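Local coordinates for protein glutathione s-transferase (Oryza sativa, PDB 1OYJ) that conjugates reduced glutathione to a wide range of hydrophobic electrophiles, herbicides among them, as a plant tau-class transferase, at residues V14-Q19 against T173-S178; R113-C118 against V167-F172; S120-L125 against R135-I140. All blocks are in the same frame, centred on the assembly; numbering follows the deposited sequence.

Overall arrangement
The three contacts run from the glutathione pocket through the buried interface of the domains (contacts 1 and 2) out to a partly buried contact of the helical domain (contact 3). Contact 1 joins the glutathione-binding N-terminal domain to the all-helical C-terminal domain. Contact 2 packs helix 97-124 against residues 167-172. The centres of contacts 1 and 2 are about 8 Å apart, and Pro16 CB lies 3.7 Å from Phe172 CZ. Contact 3 lies further along helix 97-124; the centres of contacts 2 and 3 are about 12 Å apart. Two glutathiones are involved: one in the pocket at Ser15 and Phe17 of contact 1, the other bonded to Cys118 and shared by contacts 2 and 3.

Contact 1: residues V14-Q19 against T173-S178; sequences VSPFGQ and TAWFYS. With GSH (glutathione), chain N.
Trp175 meets Val14 with the edge of its indole: the backbone O of Val14 lies near the ring plane, 3.7 Å from Trp175 CZ2. A water at the same edge accepts from Trp175 NE1 and donates to Gln19 OE1, 2.7 Å from each, and so links the two side chains, which share no direct bond. The other amide branch, Gln19 NE2, is bonded to the backbone O of Trp13. Apolar contact completes the fit. Val14 CG2, which lies anti to the backbone N while CG1 sits between N and the carbonyl carbon (chi1 78°), touches Trp175 CZ2 at 4.1 Å, and Pro16 CD meets that same corner of the ring obliquely. The contact joins the two domains of the glutathione transferase fold, the thioredoxin-like N-terminal domain and the helical C-terminal one, with helix 214-229 also packing on Val14 and Trp175. Ser15 is the N-cap of helix 16-28. Its OG takes a nearly straight bond from Gly18 N (3.1 Å, 171°) and a weak one from Phe17 N, and it stands 3.3 Å from the glutathione sulfur SG2. Phe17 lays one ring face under the gamma-glutamyl part of the tripeptide, whose CB1 sits 3.9 Å above the ring plane over its centre, while SG2 lies in plane at the ring edge. Replacing Phe17 by alanine would probably leave that gamma-glutamyl chain without its flat support and Tyr116 without the ring it meets edge-to-face.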
loop_
_atom_site.group_PDB
_atom_site.type_symbol
_atom_site.label_atom_id
_atom_site.label_comp_id
_atom_site.label_asym_id
_atom_site.label_seq_id
_atom_site.Cartn_x
_atom_site.Cartn_y
_atom_site.Cartn_z
ATOM N N VAL A 14 -19.154 -2.877 10.489
ATOM C CA VAL A 14 -18.089 -3.634 11.179
ATOM C C VAL A 14 -16.713 -3.534 10.477
ATOM O O VAL A 14 -15.713 -4.040 10.981
ATOM C CB VAL A 14 -18.513 -5.116 11.281
ATOM C CG1 VAL A 14 -18.299 -5.816 9.900
ATOM C CG2 VAL A 14 -17.726 -5.858 12.371
ATOM N N SER A 15 -16.646 -2.881 9.302
ATOM C CA SER A 15 -15.346 -2.723 8.599
ATOM C C SER A 15 -14.260 -1.938 9.337
ATOM O O SER A 15 -14.387 -0.761 9.538
ATOM C CB SER A 15 -15.490 -2.047 7.228
ATOM O OG SER A 15 -14.247 -1.953 6.591
ATOM N N PRO A 16 -13.143 -2.597 9.572
ATOM C CA PRO A 16 -11.995 -1.941 10.203
ATOM C C PRO A 16 -11.449 -0.872 9.289
ATOM O O PRO A 16 -10.953 0.156 9.757
ATOM C CB PRO A 16 -11.038 -3.076 10.430
ATOM C CG PRO A 16 -11.467 -4.181 9.547
ATOM C CD PRO A 16 -12.923 -4.018 9.372
ATOM N N PHE A 17 -11.546 -1.118 7.944
ATOM C CA PHE A 17 -10.998 -0.213 6.971
ATOM C C PHE A 17 -11.814 1.080 6.885
ATOM O O PHE A 17 -11.286 2.187 6.896
ATOM C CB PHE A 17 -10.950 -0.906 5.610
ATOM C CG PHE A 17 -10.141 -2.157 5.608
ATOM C CD1 PHE A 17 -10.734 -3.375 5.498
ATOM C CD2 PHE A 17 -8.791 -2.089 5.680
ATOM C CE1 PHE A 17 -9.982 -4.537 5.443
ATOM C CE2 PHE A 17 -8.034 -3.240 5.648
ATOM C CZ PHE A 17 -8.663 -4.453 5.551
ATOM N N GLY A 18 -13.143 0.955 6.892
ATOM C CA GLY A 18 -14.012 2.145 6.919
ATOM C C GLY A 18 -13.928 2.844 8.281
ATOM O O GLY A 18 -13.854 4.031 8.387
ATOM N N GLN A 19 -13.792 2.088 9.335
ATOM C CA GLN A 19 -13.599 2.693 10.629
ATOM C C GLN A 19 -12.351 3.612 10.713
ATOM O O GLN A 19 -12.381 4.598 11.405
ATOM C CB GLN A 19 -13.595 1.636 11.714
ATOM C CG GLN A 19 -15.035 1.045 11.966
ATOM C CD GLN A 19 -14.938 -0.280 12.652
ATOM O OE1 GLN A 19 -13.870 -0.641 13.041
ATOM N NE2 GLN A 19 -16.048 -1.030 12.762
ATOM N N THR A 173 -8.143 -3.419 17.163
ATOM C CA THR A 173 -8.199 -3.671 18.614
ATOM C C THR A 173 -9.599 -4.241 18.995
ATOM O O THR A 173 -9.737 -4.970 19.959
ATOM C CB THR A 173 -7.895 -2.477 19.450
ATOM O OG1 THR A 173 -8.901 -1.431 19.303
ATOM C CG2 THR A 173 -6.522 -1.920 19.105
ATOM N N ALA A 174 -10.623 -3.930 18.202
ATOM C CA ALA A 174 -11.917 -4.482 18.461
ATOM C C ALA A 174 -12.065 -5.994 18.123
ATOM O O ALA A 174 -13.048 -6.602 18.544
ATOM C CB ALA A 174 -12.986 -3.743 17.717
ATOM N N TRP A 175 -11.105 -6.520 17.386
ATOM C CA TRP A 175 -11.019 -7.917 17.020
ATOM C C TRP A 175 -10.053 -8.656 17.906
ATOM O O TRP A 175 -9.920 -9.878 17.765
ATOM C CB TRP A 175 -10.590 -8.021 15.540
ATOM C CG TRP A 175 -11.493 -7.326 14.587
ATOM C CD1 TRP A 175 -11.720 -6.046 14.511
ATOM C CD2 TRP A 175 -12.316 -7.924 13.576
ATOM N NE1 TRP A 175 -12.608 -5.758 13.510
ATOM C CE2 TRP A 175 -12.986 -6.908 12.922
ATOM C CE3 TRP A 175 -12.538 -9.207 13.158
ATOM C CZ2 TRP A 175 -13.850 -7.136 11.858
ATOM C CZ3 TRP A 175 -13.442 -9.412 12.143
ATOM C CH2 TRP A 175 -14.050 -8.398 11.502
ATOM N N PHE A 176 -9.359 -7.976 18.821
ATOM C CA PHE A 176 -8.330 -8.681 19.591
ATOM C C PHE A 176 -8.971 -9.870 20.364
ATOM O O PHE A 176 -8.460 -10.978 20.387
ATOM C CB PHE A 176 -7.552 -7.784 20.555
ATOM C CG PHE A 176 -6.455 -6.938 19.896
ATOM C CD1 PHE A 176 -6.230 -6.970 18.529
ATOM C CD2 PHE A 176 -5.705 -6.070 20.677
ATOM C CE1 PHE A 176 -5.281 -6.180 17.961
ATOM C CE2 PHE A 176 -4.678 -5.311 20.047
ATOM C CZ PHE A 176 -4.523 -5.349 18.742
ATOM N N TYR A 177 -10.149 -9.622 20.894
ATOM C CA TYR A 177 -10.856 -10.603 21.701
ATOM C C TYR A 177 -11.129 -11.815 20.877
ATOM O O TYR A 177 -10.865 -12.909 21.339
ATOM C CB TYR A 177 -12.135 -10.006 22.344
ATOM C CG TYR A 177 -12.994 -11.056 23.065
ATOM C CD1 TYR A 177 -12.573 -11.640 24.269
ATOM C CD2 TYR A 177 -14.188 -11.489 22.531
ATOM C CE1 TYR A 177 -13.375 -12.651 24.947
ATOM C CE2 TYR A 177 -14.988 -12.447 23.196
ATOM C CZ TYR A 177 -14.574 -13.032 24.406
ATOM O OH TYR A 177 -15.348 -14.001 25.060
ATOM N N SER A 178 -11.618 -11.618 19.656
ATOM C CA SER A 178 -11.879 -12.684 18.736
ATOM C C SER A 178 -10.587 -13.444 18.350
ATOM O O SER A 178 -10.631 -14.667 18.206
ATOM C CB SER A 178 -12.589 -12.140 17.481
ATOM O OG SER A 178 -13.855 -11.584 17.794
HETATM N N1 GSH N . -7.707 -2.411 0.672
HETATM C CA1 GSH N . -8.946 -2.096 1.304
HETATM C C1 GSH N . -9.077 -0.811 2.030
HETATM O O11 GSH N . -10.008 -0.036 2.093
HETATM O O12 GSH N . -8.084 -0.553 2.676
HETATM C CB1 GSH N . -9.968 -3.174 1.594
HETATM C CG1 GSH N . -11.365 -2.714 2.029
HETATM C CD1 GSH N . -12.263 -3.938 2.164
HETATM O OE1 GSH N . -11.733 -5.024 2.323
HETATM N N2 GSH N . -13.589 -3.789 2.155
HETATM C CA2 GSH N . -14.477 -4.919 2.275
HETATM C C2 GSH N . -15.294 -4.923 0.972
HETATM O O2 GSH N . -15.849 -3.883 0.685
HETATM C CB2 GSH N . -15.358 -4.683 3.502
HETATM S SG2 GSH N . -14.398 -4.885 5.054
HETATM N N3 GSH N . -15.237 -5.910 0.077
HETATM C CA3 GSH N . -16.592 -6.202 -0.455
HETATM C C3 GSH N . -17.120 -7.621 -0.663
HETATM O O31 GSH N . -17.760 -7.942 -1.717
HETATM O O32 GSH N . -16.977 -8.451 0.222
HETATM O O HOH W 1 -13.159 -3.141 13.801
#

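Contact 2: residues R113-C118 against V167-F172; sequences RKLYDC and VALVPF. With GSH (glutathione), chain O.
Leu115 and Phe172 make a CH-pi contact of nearly ideal geometry: Leu115 CB stands 3.7 Å from the centroid of the Phe172 ring, 3° off its normal. The backbone Tyr116 N approaches the same ring obliquely at Phe172 CE2, and Ala168 O lies at its edge, in plane. Leucine against leucine adds an aliphatic contact. Leu169, its CG anti to the backbone N (chi1 -179°), reaches across at about a right angle to bring CD1 within 4.0 Å of Leu115 CG. These residues belong to the helical bundle of the C-terminal domain, where helix 97-124 packs on residues 167-172; Tyr179 of helix 176-183 touches both Leu115 and Phe172, and Pro16 of the N-terminal domain also packs on Phe172. The polar and covalent bonds go to glutathione, from Lys114 and Cys118 of helix 97-124. Lys114, bent at chi2 (-73°), brings NZ to two acceptors of glutathione, OE1 at 2.9 Å and the glycine carboxylate O31 at 2.6 Å. Cys118 SG is joined to the cysteinyl sulfur SG2 of this glutathione, 2.2 Å away, as a mixed disulfide.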
loop_
_atom_site.group_PDB
_atom_site.type_symbol
_atom_site.label_atom_id
_atom_site.label_comp_id
_atom_site.label_asym_id
_atom_site.label_seq_id
_atom_site.Cartn_x
_atom_site.Cartn_y
_atom_site.Cartn_z
ATOM N N ARG A 113 -0.954 -5.442 5.319
ATOM C CA ARG A 113 -0.502 -6.722 4.836
ATOM C C ARG A 113 -0.790 -7.844 5.805
ATOM O O ARG A 113 -0.818 -8.958 5.336
ATOM C CB ARG A 113 1.017 -6.755 4.563
ATOM C CG ARG A 113 1.509 -5.953 3.374
ATOM C CD ARG A 113 3.096 -5.772 3.224
ATOM N NE ARG A 113 3.310 -5.141 1.902
ATOM C CZ ARG A 113 3.283 -5.841 0.741
ATOM N NH1 ARG A 113 3.349 -5.219 -0.417
ATOM N NH2 ARG A 113 3.258 -7.178 0.758
ATOM N N LYS A 114 -0.934 -7.583 7.113
ATOM C CA LYS A 114 -0.969 -8.662 8.066
ATOM C C LYS A 114 -2.329 -8.934 8.808
ATOM O O LYS A 114 -2.782 -10.085 8.927
ATOM C CB LYS A 114 0.138 -8.401 9.117
ATOM C CG LYS A 114 1.604 -8.411 8.501
ATOM C CD LYS A 114 2.123 -9.846 8.105
ATOM C CE LYS A 114 3.447 -9.794 7.365
ATOM N NZ LYS A 114 4.049 -11.144 6.964
ATOM N N LEU A 115 -2.986 -7.860 9.244
ATOM C CA LEU A 115 -4.048 -7.975 10.240
ATOM C C LEU A 115 -5.287 -8.651 9.639
ATOM O O LEU A 115 -5.777 -9.688 10.110
ATOM C CB LEU A 115 -4.366 -6.614 10.845
ATOM C CG LEU A 115 -3.637 -6.178 12.108
ATOM C CD1 LEU A 115 -4.062 -7.071 13.285
ATOM C CD2 LEU A 115 -2.162 -6.327 11.936
ATOM N N TYR A 116 -5.803 -8.053 8.626
ATOM C CA TYR A 116 -7.029 -8.578 8.074
ATOM C C TYR A 116 -6.878 -10.003 7.612
ATOM O O TYR A 116 -7.653 -10.869 8.015
ATOM C CB TYR A 116 -7.465 -7.730 6.949
ATOM C CG TYR A 116 -8.688 -8.236 6.246
ATOM C CD1 TYR A 116 -9.902 -8.095 6.826
ATOM C CD2 TYR A 116 -8.618 -8.764 4.989
ATOM C CE1 TYR A 116 -11.033 -8.488 6.207
ATOM C CE2 TYR A 116 -9.781 -9.169 4.328
ATOM C CZ TYR A 116 -10.989 -9.018 4.971
ATOM O OH TYR A 116 -12.193 -9.404 4.399
ATOM N N ASP A 117 -5.891 -10.280 6.799
ATOM C CA ASP A 117 -5.748 -11.618 6.248
ATOM C C ASP A 117 -5.375 -12.648 7.293
ATOM O O ASP A 117 -5.882 -13.790 7.308
ATOM C CB ASP A 117 -4.664 -11.669 5.146
ATOM C CG ASP A 117 -4.989 -10.798 3.889
ATOM O OD1 ASP A 117 -6.081 -10.916 3.311
ATOM O OD2 ASP A 117 -4.172 -9.925 3.465
ATOM N N CYS A 118 -4.450 -12.283 8.165
ATOM C CA CYS A 118 -3.973 -13.228 9.103
ATOM C C CYS A 118 -4.994 -13.457 10.159
ATOM O O CYS A 118 -5.114 -14.561 10.687
ATOM C CB CYS A 118 -2.623 -12.819 9.655
ATOM S SG CYS A 118 -1.439 -12.476 8.285
ATOM N N VAL A 167 -4.133 5.156 13.771
ATOM C CA VAL A 167 -5.401 5.070 13.091
ATOM C C VAL A 167 -5.525 3.854 12.239
ATOM O O VAL A 167 -6.569 3.176 12.249
ATOM C CB VAL A 167 -5.751 6.395 12.412
ATOM C CG1 VAL A 167 -7.098 6.258 11.681
ATOM C CG2 VAL A 167 -5.930 7.485 13.443
ATOM N N ALA A 168 -4.495 3.498 11.498
ATOM C CA ALA A 168 -4.553 2.283 10.684
ATOM C C ALA A 168 -4.788 1.012 11.511
ATOM O O ALA A 168 -5.436 0.096 11.045
ATOM C CB ALA A 168 -3.299 2.127 9.905
ATOM N N LEU A 169 -4.197 0.941 12.706
ATOM C CA LEU A 169 -4.219 -0.316 13.457
ATOM C C LEU A 169 -5.420 -0.364 14.437
ATOM O O LEU A 169 -5.954 -1.432 14.748
ATOM C CB LEU A 169 -2.941 -0.390 14.332
ATOM C CG LEU A 169 -2.785 -1.667 15.187
ATOM C CD1 LEU A 169 -2.930 -2.924 14.389
ATOM C CD2 LEU A 169 -1.450 -1.665 15.895
ATOM N N VAL A 170 -5.842 0.816 14.919
ATOM C CA VAL A 170 -6.802 0.796 16.080
ATOM C C VAL A 170 -8.109 0.051 15.880
ATOM O O VAL A 170 -8.556 -0.598 16.804
ATOM C CB VAL A 170 -7.019 2.143 16.688
ATOM C CG1 VAL A 170 -7.777 3.029 15.828
ATOM C CG2 VAL A 170 -7.602 2.052 18.126
ATOM N N PRO A 171 -8.703 0.070 14.686
ATOM C CA PRO A 171 -9.922 -0.724 14.521
ATOM C C PRO A 171 -9.754 -2.211 14.799
ATOM O O PRO A 171 -10.670 -2.862 15.309
ATOM C CB PRO A 171 -10.373 -0.434 13.098
ATOM C CG PRO A 171 -9.686 0.925 12.767
ATOM C CD PRO A 171 -8.369 0.841 13.471
ATOM N N PHE A 172 -8.569 -2.738 14.581
ATOM C CA PHE A 172 -8.373 -4.119 14.830
ATOM C C PHE A 172 -8.323 -4.449 16.325
ATOM O O PHE A 172 -8.481 -5.612 16.691
ATOM C CB PHE A 172 -7.111 -4.616 14.080
ATOM C CG PHE A 172 -7.245 -4.559 12.604
ATOM C CD1 PHE A 172 -6.719 -3.496 11.852
ATOM C CD2 PHE A 172 -7.945 -5.532 11.939
ATOM C CE1 PHE A 172 -6.919 -3.514 10.482
ATOM C CE2 PHE A 172 -8.117 -5.476 10.621
ATOM C CZ PHE A 172 -7.617 -4.492 9.896
HETATM N N1 GSH O . 3.362 -13.855 0.742
HETATM C CA1 GSH O . 2.402 -14.373 1.719
HETATM C C1 GSH O . 2.487 -15.882 1.677
HETATM O O11 GSH O . 1.493 -16.565 1.469
HETATM O O12 GSH O . 3.552 -16.448 1.827
HETATM C CB1 GSH O . 2.732 -13.757 3.128
HETATM C CG1 GSH O . 1.731 -14.192 4.206
HETATM C CD1 GSH O . 1.798 -13.565 5.616
HETATM O OE1 GSH O . 1.719 -12.359 5.765
HETATM N N2 GSH O . 1.872 -14.425 6.637
HETATM C CA2 GSH O . 1.613 -14.085 8.039
HETATM C C2 GSH O . 2.833 -14.247 8.881
HETATM O O2 GSH O . 2.753 -14.280 10.131
HETATM C CB2 GSH O . 0.455 -14.903 8.582
HETATM S SG2 GSH O . -1.032 -14.500 7.649
HETATM N N3 GSH O . 3.976 -14.302 8.135
HETATM C CA3 GSH O . 5.288 -14.279 8.760
HETATM C C3 GSH O . 5.665 -12.979 9.469
HETATM O O31 GSH O . 4.998 -11.920 9.213
HETATM O O32 GSH O . 6.642 -13.012 10.291
#

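Contact 3: residues S120-L125 against R135-I140; sequences SRLWRL and REMAEI. With GSH (glutathione), chain O.
Ser120 O accepts two backbone hydrogens, from Trp123 N and Arg124 N, each at 3.0 Å, in the last turn of helix 97-124; from this turn Arg121 and Leu122 reach across to Glu136 and Met137. Arg121, with CG anti to the carbonyl carbon (chi1 -61°), runs extended as far as NE and brings its guanidinium beside Glu136. The carboxylate approaches at the guanidinium edge, near its plane, and the two flat groups are turned 28° apart. At 3.9 Å, Arg121 NH1 and Glu136 OE2 form a long salt bridge, an attraction between charges more than a close bond. One face of the guanidinium is covered by the glutathione sulfur SG2, which the disulfide to Cys118 holds in place, 3.3 Å above the guanidinium plane and displaced from its centre, with NH1 the nearest atom. Glu136 borders the same molecule: its OE2 is 3.4 Å from the cysteinyl CB2 of glutathione. Ile140, one turn further on, packs its CD1 3.8 Å from the carbonyl O2 of glutathione. On the buried side, Leu122 CD1 rests against Met137 CB at 4.2 Å. Tyr179 of helix 176-183 packs on Leu122 and Met137 alike, and Ala133 lies against Arg121 and Leu122. Glutathione is thus bordered by the partly exposed Arg121 and Glu136 and by the buried Ile140. The site lies between helices 97-124 and 127-148, consecutive antiparallel partners in the helical C-terminal domain of glutathione transferases, and is distinct from the glutathione site of the thioredoxin-like domain.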
loop_
_atom_site.group_PDB
_atom_site.type_symbol
_atom_site.label_atom_id
_atom_site.label_comp_id
_atom_site.label_asym_id
_atom_site.label_seq_id
_atom_site.Cartn_x
_atom_site.Cartn_y
_atom_site.Cartn_z
ATOM N N SER A 120 -8.275 -13.383 9.580
ATOM C CA SER A 120 -9.349 -14.152 9.038
ATOM C C SER A 120 -9.069 -15.675 9.119
ATOM O O SER A 120 -10.009 -16.486 9.313
ATOM C CB SER A 120 -9.586 -13.812 7.566
ATOM O OG SER A 120 -10.032 -12.470 7.457
ATOM N N ARG A 121 -7.818 -16.057 8.984
ATOM C CA ARG A 121 -7.471 -17.465 9.116
ATOM C C ARG A 121 -7.892 -18.026 10.445
ATOM O O ARG A 121 -8.155 -19.233 10.529
ATOM C CB ARG A 121 -5.957 -17.662 9.019
ATOM C CG ARG A 121 -5.433 -17.168 7.637
ATOM C CD ARG A 121 -3.934 -17.276 7.491
ATOM N NE ARG A 121 -3.496 -17.020 6.123
ATOM C CZ ARG A 121 -2.245 -17.225 5.709
ATOM N NH1 ARG A 121 -1.316 -17.683 6.560
ATOM N NH2 ARG A 121 -1.935 -17.013 4.441
ATOM N N LEU A 122 -7.947 -17.181 11.487
ATOM C CA LEU A 122 -8.259 -17.701 12.813
ATOM C C LEU A 122 -9.703 -18.209 12.869
ATOM O O LEU A 122 -10.033 -19.123 13.652
ATOM C CB LEU A 122 -8.046 -16.668 13.882
ATOM C CG LEU A 122 -6.660 -16.062 13.956
ATOM C CD1 LEU A 122 -6.559 -15.096 15.095
ATOM C CD2 LEU A 122 -5.584 -17.112 14.152
ATOM N N TRP A 123 -10.573 -17.671 12.038
ATOM C CA TRP A 123 -11.922 -18.222 12.114
ATOM C C TRP A 123 -12.303 -19.047 10.932
ATOM O O TRP A 123 -13.432 -19.620 10.915
ATOM C CB TRP A 123 -13.010 -17.179 12.406
ATOM C CG TRP A 123 -12.887 -15.992 11.687
ATOM C CD1 TRP A 123 -13.347 -15.746 10.471
ATOM C CD2 TRP A 123 -12.225 -14.827 12.122
ATOM N NE1 TRP A 123 -13.035 -14.466 10.100
ATOM C CE2 TRP A 123 -12.300 -13.896 11.082
ATOM C CE3 TRP A 123 -11.548 -14.478 13.283
ATOM C CZ2 TRP A 123 -11.741 -12.660 11.151
ATOM C CZ3 TRP A 123 -11.005 -13.223 13.361
ATOM C CH2 TRP A 123 -11.114 -12.327 12.307
ATOM N N ARG A 124 -11.415 -19.074 9.940
ATOM C CA ARG A 124 -11.599 -19.922 8.771
ATOM C C ARG A 124 -11.026 -21.312 8.997
ATOM O O ARG A 124 -11.492 -22.285 8.433
ATOM C CB ARG A 124 -10.907 -19.353 7.577
ATOM C CG ARG A 124 -11.668 -18.322 6.802
ATOM C CD ARG A 124 -10.792 -17.518 5.762
ATOM N NE ARG A 124 -11.579 -16.414 5.185
ATOM C CZ ARG A 124 -11.428 -15.878 3.955
ATOM N NH1 ARG A 124 -12.242 -14.890 3.569
ATOM N NH2 ARG A 124 -10.478 -16.305 3.122
ATOM N N LEU A 125 -10.041 -21.420 9.857
ATOM C CA LEU A 125 -9.405 -22.696 10.097
ATOM C C LEU A 125 -9.896 -23.296 11.404
ATOM O O LEU A 125 -10.619 -22.623 12.133
ATOM C CB LEU A 125 -7.909 -22.483 10.155
ATOM C CG LEU A 125 -7.316 -21.850 8.901
ATOM C CD1 LEU A 125 -5.878 -21.539 9.239
ATOM C CD2 LEU A 125 -7.413 -22.770 7.671
ATOM N N ARG A 135 -0.437 -18.780 16.415
ATOM C CA ARG A 135 0.905 -18.479 16.744
ATOM C C ARG A 135 1.479 -17.366 15.838
ATOM O O ARG A 135 2.299 -16.508 16.295
ATOM C CB ARG A 135 1.815 -19.737 16.700
ATOM C CG ARG A 135 1.527 -20.724 17.864
ATOM C CD ARG A 135 2.473 -21.952 17.858
ATOM N NE ARG A 135 2.204 -22.833 16.741
ATOM C CZ ARG A 135 1.570 -23.995 16.866
ATOM N NH1 ARG A 135 1.107 -24.301 18.039
ATOM N NH2 ARG A 135 1.385 -24.832 15.833
ATOM N N GLU A 136 1.044 -17.350 14.601
ATOM C CA GLU A 136 1.578 -16.366 13.685
ATOM C C GLU A 136 0.936 -15.033 14.094
ATOM O O GLU A 136 1.607 -14.031 14.033
ATOM C CB GLU A 136 1.256 -16.677 12.202
ATOM C CG GLU A 136 1.976 -17.935 11.643
ATOM C CD GLU A 136 2.200 -17.903 10.140
ATOM O OE1 GLU A 136 3.376 -17.725 9.704
ATOM O OE2 GLU A 136 1.224 -18.114 9.442
ATOM N N MET A 137 -0.349 -15.056 14.493
ATOM C CA MET A 137 -1.013 -13.817 14.938
ATOM C C MET A 137 -0.306 -13.232 16.146
ATOM O O MET A 137 0.008 -12.037 16.154
ATOM C CB MET A 137 -2.509 -13.951 15.207
ATOM C CG MET A 137 -3.154 -12.591 15.651
ATOM S SD MET A 137 -2.894 -11.134 14.493
ATOM C CE MET A 137 -4.032 -11.599 13.350
ATOM N N ALA A 138 -0.008 -14.075 17.132
ATOM C CA ALA A 138 0.698 -13.584 18.319
ATOM C C ALA A 138 2.015 -12.894 17.957
ATOM O O ALA A 138 2.359 -11.912 18.598
ATOM C CB ALA A 138 0.978 -14.647 19.252
ATOM N N GLU A 139 2.776 -13.469 17.015
ATOM C CA GLU A 139 4.040 -12.949 16.624
ATOM C C GLU A 139 3.854 -11.630 15.873
ATOM O O GLU A 139 4.649 -10.758 16.059
ATOM C CB GLU A 139 4.826 -14.000 15.775
ATOM C CG GLU A 139 6.219 -13.652 15.537
ATOM C CD GLU A 139 7.053 -13.558 16.813
ATOM O OE1 GLU A 139 6.660 -14.108 17.901
ATOM O OE2 GLU A 139 8.106 -12.869 16.649
ATOM N N ILE A 140 2.837 -11.514 15.025
ATOM C CA ILE A 140 2.504 -10.218 14.376
ATOM C C ILE A 140 2.270 -9.096 15.492
ATOM O O ILE A 140 2.822 -7.974 15.443
ATOM C CB ILE A 140 1.266 -10.412 13.558
ATOM C CG1 ILE A 140 1.701 -11.066 12.272
ATOM C CG2 ILE A 140 0.603 -9.051 13.184
ATOM C CD1 ILE A 140 0.644 -11.457 11.435
HETATM N N1 GSH O . 3.362 -13.855 0.742
HETATM C CA1 GSH O . 2.402 -14.373 1.719
HETATM C C1 GSH O . 2.487 -15.882 1.677
HETATM O O11 GSH O . 1.493 -16.565 1.469
HETATM O O12 GSH O . 3.552 -16.448 1.827
HETATM C CB1 GSH O . 2.732 -13.757 3.128
HETATM C CG1 GSH O . 1.731 -14.192 4.206
HETATM C CD1 GSH O . 1.798 -13.565 5.616
HETATM O OE1 GSH O . 1.719 -12.359 5.765
HETATM N N2 GSH O . 1.872 -14.425 6.637
HETATM C CA2 GSH O . 1.613 -14.085 8.039
HETATM C C2 GSH O . 2.833 -14.247 8.881
HETATM O O2 GSH O . 2.753 -14.280 10.131
HETATM C CB2 GSH O . 0.455 -14.903 8.582
HETATM S SG2 GSH O . -1.032 -14.500 7.649
HETATM N N3 GSH O . 3.976 -14.302 8.135
HETATM C CA3 GSH O . 5.288 -14.279 8.760
HETATM C C3 GSH O . 5.665 -12.979 9.469
HETATM O O31 GSH O . 4.998 -11.920 9.213
HETATM O O32 GSH O . 6.642 -13.012 10.291
#